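Ribokinase RBSK (Mycobacterium tuberculosis, PDB 3GO6) probably phosphorylates D-ribose at O-5 in a reaction that consumes ATP and requires magnesium, giving D-ribose 5-phosphate. Local coordinates at residues Ala19-Asp31 with Ala140-Ile153. Numbering follows the deposited sequence.
With RIB (alpha-D-ribofuranose), chain C.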
loop_
_atom_site.group_PDB
_atom_site.type_symbol
_atom_site.label_atom_id
_atom_site.label_comp_id
_atom_site.label_asym_id
_atom_site.label_seq_id
_atom_site.Cartn_x
_atom_site.Cartn_y
_atom_site.Cartn_z
ATOM N N ALA A 19 36.557 14.749 0.842
ATOM C CA ALA A 19 35.117 14.390 1.108
ATOM C C ALA A 19 35.042 13.132 1.961
ATOM O O ALA A 19 35.765 12.177 1.694
ATOM C CB ALA A 19 34.371 14.186 -0.200
ATOM N N PRO A 20 34.168 13.117 2.994
ATOM C CA PRO A 20 34.084 11.929 3.845
ATOM C C PRO A 20 33.508 10.740 3.085
ATOM O O PRO A 20 32.651 10.916 2.228
ATOM C CB PRO A 20 33.147 12.362 4.983
ATOM C CG PRO A 20 32.412 13.485 4.472
ATOM C CD PRO A 20 33.237 14.172 3.428
ATOM N N ARG A 21 34.015 9.554 3.382
ATOM C CA ARG A 21 33.564 8.349 2.719
ATOM C C ARG A 21 32.572 7.683 3.655
ATOM O O ARG A 21 32.944 7.194 4.730
ATOM C CB ARG A 21 34.737 7.409 2.400
ATOM C CG ARG A 21 35.808 8.034 1.499
ATOM C CD ARG A 21 37.104 7.214 1.520
ATOM N NE ARG A 21 37.703 7.131 2.859
ATOM C CZ ARG A 21 38.674 6.284 3.207
ATOM N NH1 ARG A 21 39.181 5.432 2.320
ATOM N NH2 ARG A 21 39.144 6.285 4.449
ATOM N N VAL A 22 31.307 7.694 3.250
ATOM C CA VAL A 22 30.255 7.078 4.050
ATOM C C VAL A 22 29.854 5.763 3.407
ATOM O O VAL A 22 29.549 5.733 2.214
ATOM C CB VAL A 22 29.042 8.025 4.187
ATOM C CG1 VAL A 22 27.872 7.310 4.840
ATOM C CG2 VAL A 22 29.457 9.288 4.986
ATOM N N CYS A 23 29.883 4.681 4.192
ATOM C CA CYS A 23 29.307 3.410 3.754
ATOM C C CYS A 23 27.978 3.133 4.474
ATOM O O CYS A 23 27.930 3.072 5.716
ATOM C CB CYS A 23 30.280 2.256 3.991
ATOM S SG CYS A 23 29.501 0.664 3.656
ATOM N N VAL A 24 26.898 3.005 3.705
ATOM C CA VAL A 24 25.596 2.710 4.292
ATOM C C VAL A 24 25.298 1.232 4.072
ATOM O O VAL A 24 25.293 0.759 2.937
ATOM C CB VAL A 24 24.476 3.579 3.674
ATOM C CG1 VAL A 24 23.117 3.260 4.305
ATOM C CG2 VAL A 24 24.820 5.062 3.810
ATOM N N VAL A 25 25.056 0.503 5.150
ATOM C CA VAL A 25 24.665 -0.901 5.036
ATOM C C VAL A 25 23.234 -0.962 5.566
ATOM O O VAL A 25 22.986 -0.707 6.750
ATOM C CB VAL A 25 25.620 -1.846 5.841
ATOM C CG1 VAL A 25 25.083 -3.294 5.873
ATOM C CG2 VAL A 25 27.035 -1.839 5.245
ATOM N N GLY A 26 22.281 -1.252 4.689
ATOM C CA GLY A 26 20.879 -1.116 5.085
ATOM C C GLY A 26 19.898 -1.464 4.000
ATOM O O GLY A 26 20.236 -2.190 3.045
ATOM N N SER A 27 18.679 -0.951 4.148
ATOM C CA SER A 27 17.555 -1.429 3.372
ATOM C C SER A 27 17.157 -0.508 2.231
ATOM O O SER A 27 17.403 0.703 2.258
ATOM C CB SER A 27 16.351 -1.597 4.295
ATOM O OG SER A 27 16.163 -0.378 4.977
ATOM N N VAL A 28 16.531 -1.105 1.227
ATOM C CA VAL A 28 16.016 -0.367 0.076
ATOM C C VAL A 28 14.650 -0.971 -0.251
ATOM O O VAL A 28 14.521 -2.184 -0.416
ATOM C CB VAL A 28 17.025 -0.367 -1.142
ATOM C CG1 VAL A 28 17.450 -1.821 -1.560
ATOM C CG2 VAL A 28 16.477 0.460 -2.340
ATOM N N ASN A 29 13.624 -0.115 -0.310
ATOM C CA ASN A 29 12.232 -0.546 -0.436
ATOM C C ASN A 29 11.588 0.309 -1.500
ATOM O O ASN A 29 11.971 1.463 -1.660
ATOM C CB ASN A 29 11.432 -0.260 0.866
ATOM C CG ASN A 29 11.986 -0.970 2.083
ATOM O OD1 ASN A 29 12.356 -2.135 2.014
ATOM N ND2 ASN A 29 12.048 -0.256 3.220
ATOM N N MET A 30 10.596 -0.223 -2.203
ATOM C CA MET A 30 9.667 0.655 -2.935
ATOM C C MET A 30 8.572 1.155 -1.964
ATOM O O MET A 30 7.973 0.356 -1.253
ATOM C CB MET A 30 9.051 -0.087 -4.126
ATOM C CG MET A 30 8.208 0.813 -5.030
ATOM S SD MET A 30 9.199 1.980 -5.986
ATOM C CE MET A 30 10.211 0.882 -7.011
ATOM N N ASP A 31 8.335 2.473 -1.943
ATOM C CA ASP A 31 7.440 3.115 -0.995
ATOM C C ASP A 31 6.118 3.428 -1.659
ATOM O O ASP A 31 6.087 4.015 -2.748
ATOM C CB ASP A 31 8.027 4.455 -0.510
ATOM C CG ASP A 31 9.179 4.289 0.472
ATOM O OD1 ASP A 31 9.397 3.162 0.964
ATOM O OD2 ASP A 31 9.871 5.305 0.753
ATOM N N ALA A 140 31.962 -4.748 2.043
ATOM C CA ALA A 140 30.882 -3.784 2.270
ATOM C C ALA A 140 31.390 -2.475 2.864
ATOM O O ALA A 140 31.010 -1.402 2.397
ATOM C CB ALA A 140 29.788 -4.385 3.170
ATOM N N VAL A 141 32.254 -2.559 3.874
ATOM C CA VAL A 141 32.746 -1.359 4.566
ATOM C C VAL A 141 34.211 -1.011 4.263
ATOM O O VAL A 141 34.858 -0.289 5.028
ATOM C CB VAL A 141 32.508 -1.448 6.091
ATOM C CG1 VAL A 141 31.011 -1.588 6.386
ATOM C CG2 VAL A 141 33.271 -2.621 6.687
ATOM N N ALA A 142 34.728 -1.513 3.138
ATOM C CA ALA A 142 36.084 -1.167 2.702
ATOM C C ALA A 142 36.219 0.343 2.558
ATOM O O ALA A 142 35.309 1.016 2.053
ATOM C CB ALA A 142 36.425 -1.863 1.380
ATOM N N ASN A 143 37.346 0.869 3.027
ATOM C CA ASN A 143 37.707 2.272 2.829
ATOM C C ASN A 143 36.576 3.255 3.155
ATOM O O ASN A 143 36.144 4.034 2.290
ATOM C CB ASN A 143 38.210 2.506 1.396
ATOM C CG ASN A 143 39.268 1.496 0.971
ATOM O OD1 ASN A 143 39.100 0.785 -0.028
ATOM N ND2 ASN A 143 40.351 1.411 1.743
ATOM N N CYS A 144 36.059 3.195 4.380
ATOM C CA CYS A 144 35.106 4.226 4.787
ATOM C C CYS A 144 35.554 4.947 6.041
ATOM O O CYS A 144 36.364 4.437 6.819
ATOM C CB CYS A 144 33.665 3.701 4.901
ATOM S SG CYS A 144 33.249 2.783 6.400
ATOM N N ASP A 145 35.042 6.161 6.192
ATOM C CA ASP A 145 35.262 6.981 7.372
ATOM C C ASP A 145 34.126 6.761 8.383
ATOM O O ASP A 145 34.360 6.688 9.597
ATOM C CB ASP A 145 35.355 8.442 6.938
ATOM C CG ASP A 145 36.551 8.685 6.024
ATOM O OD1 ASP A 145 37.624 8.111 6.308
ATOM O OD2 ASP A 145 36.411 9.408 5.026
ATOM N N VAL A 146 32.902 6.635 7.864
ATOM C CA VAL A 146 31.720 6.378 8.704
ATOM C C VAL A 146 30.897 5.226 8.116
ATOM O O VAL A 146 30.539 5.259 6.935
ATOM C CB VAL A 146 30.813 7.635 8.812
ATOM C CG1 VAL A 146 29.570 7.359 9.690
ATOM C CG2 VAL A 146 31.588 8.844 9.361
ATOM N N LEU A 147 30.631 4.209 8.932
ATOM C CA LEU A 147 29.605 3.216 8.611
ATOM C C LEU A 147 28.264 3.685 9.188
ATOM O O LEU A 147 28.173 4.006 10.364
ATOM C CB LEU A 147 29.948 1.828 9.175
ATOM C CG LEU A 147 28.737 0.876 9.303
ATOM C CD1 LEU A 147 28.328 0.256 7.982
ATOM C CD2 LEU A 147 28.949 -0.182 10.346
ATOM N N LEU A 148 27.230 3.753 8.353
ATOM C CA LEU A 148 25.897 4.036 8.855
ATOM C C LEU A 148 24.981 2.845 8.549
ATOM O O LEU A 148 24.892 2.383 7.394
ATOM C CB LEU A 148 25.377 5.356 8.251
ATOM C CG LEU A 148 23.922 5.743 8.519
ATOM C CD1 LEU A 148 23.655 5.922 10.015
ATOM C CD2 LEU A 148 23.541 6.996 7.733
ATOM N N THR A 149 24.307 2.341 9.577
ATOM C CA THR A 149 23.454 1.173 9.416
ATOM C C THR A 149 22.136 1.345 10.184
ATOM O O THR A 149 22.035 2.225 11.042
ATOM C CB THR A 149 24.225 -0.131 9.811
ATOM O OG1 THR A 149 23.541 -1.274 9.298
ATOM C CG2 THR A 149 24.375 -0.257 11.314
ATOM N N GLN A 150 21.119 0.562 9.822
ATOM C CA GLN A 150 19.807 0.575 10.497
ATOM C C GLN A 150 19.347 -0.866 10.604
ATOM O O GLN A 150 20.088 -1.778 10.237
ATOM C CB GLN A 150 18.725 1.414 9.762
ATOM C CG GLN A 150 19.267 2.593 8.928
ATOM C CD GLN A 150 19.968 2.118 7.638
ATOM O OE1 GLN A 150 19.615 1.074 7.088
ATOM N NE2 GLN A 150 20.954 2.880 7.171
ATOM N N LEU A 151 18.131 -1.068 11.110
ATOM C CA LEU A 151 17.743 -2.385 11.586
ATOM C C LEU A 151 16.613 -3.068 10.813
ATOM O O LEU A 151 15.982 -3.998 11.342
ATOM C CB LEU A 151 17.443 -2.326 13.103
ATOM C CG LEU A 151 18.453 -1.595 14.018
ATOM C CD1 LEU A 151 17.989 -1.600 15.473
ATOM C CD2 LEU A 151 19.850 -2.195 13.910
ATOM N N GLU A 152 16.361 -2.653 9.563
ATOM C CA GLU A 152 15.412 -3.409 8.720
ATOM C C GLU A 152 16.080 -4.644 8.098
ATOM O O GLU A 152 15.407 -5.631 7.769
ATOM C CB GLU A 152 14.796 -2.539 7.615
ATOM C CG GLU A 152 14.056 -1.275 8.123
ATOM C CD GLU A 152 13.400 -0.484 6.970
ATOM O OE1 GLU A 152 13.661 -0.794 5.769
ATOM O OE2 GLU A 152 12.595 0.422 7.263
ATOM N N ILE A 153 17.396 -4.573 7.928
ATOM C CA ILE A 153 18.203 -5.722 7.541
ATOM C C ILE A 153 18.455 -6.579 8.820
ATOM O O ILE A 153 18.202 -6.108 9.933
ATOM C CB ILE A 153 19.551 -5.239 6.950
ATOM C CG1 ILE A 153 20.316 -4.363 7.977
ATOM C CG2 ILE A 153 19.304 -4.468 5.638
ATOM C CD1 ILE A 153 21.788 -4.083 7.616
HETATM O O5 RIB C . 12.173 6.419 7.111
HETATM C C5 RIB C . 11.243 6.219 6.023
HETATM C C4 RIB C . 11.601 4.910 5.295
HETATM O O4 RIB C . 11.276 3.808 6.167
HETATM C C3 RIB C . 10.776 4.667 4.044
HETATM O O3 RIB C . 11.437 5.048 2.811
HETATM C C2 RIB C . 10.434 3.190 4.104
HETATM O O2 RIB C . 10.953 2.476 2.976
HETATM C C1 RIB C . 10.971 2.644 5.419
HETATM O O1 RIB C . 12.186 1.904 5.238
HETATM O O HOH W 1 37.746 10.832 3.125
HETATM O O HOH W 2 41.314 3.689 3.448
HETATM O O HOH W 3 17.855 -0.983 7.375
HETATM O O HOH W 4 13.397 -3.275 4.362
#
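Arg21 reaches over the turn that leads into strand 146-149 and grips Asp145 at two levels. Its backbone N gives a hydrogen bond to Asp145 OD2 (2.9 Å), while NH2 forms a salt bridge with OD1 (3.0 Å), meeting the carboxylate from above its plane. A bend at chi3 (-61°) brings the guanidinium there and lays one face under Asn143 O; a long, flexible arginine suits the partly exposed N-terminal end of the strand. Arg21 O in turn accepts from both Asp145 N and Val146 N.

Beyond it the strands run parallel, Cys23 N bonding to Val146 O (2.9 Å) and Cys23 O receiving Leu148 N. Apolar side chains pack on the face that bears Cys23 and Val25, where Val25 and Leu147 also touch helix 155-167. Cys23 CB rests on Cys144 CB (3.8 Å), and Val25 sets CG2 against Leu147 CD1 (3.7 Å) and CG1 against Ile153 CD1.

Past the strand ends, Glu152 OE1 accepts from Ser27 OG (2.7 Å) and Asn29 ND2, which steadies the carboxylate. Glu152 OE2 takes the hydroxyl O1 of RIB (2.5 Å). Adjacent parallel strands whose chains continue, past their C-terminal ends, to ribose-binding residues are characteristic of the Rossmann-like α/β core of PfkB-family ribokinases.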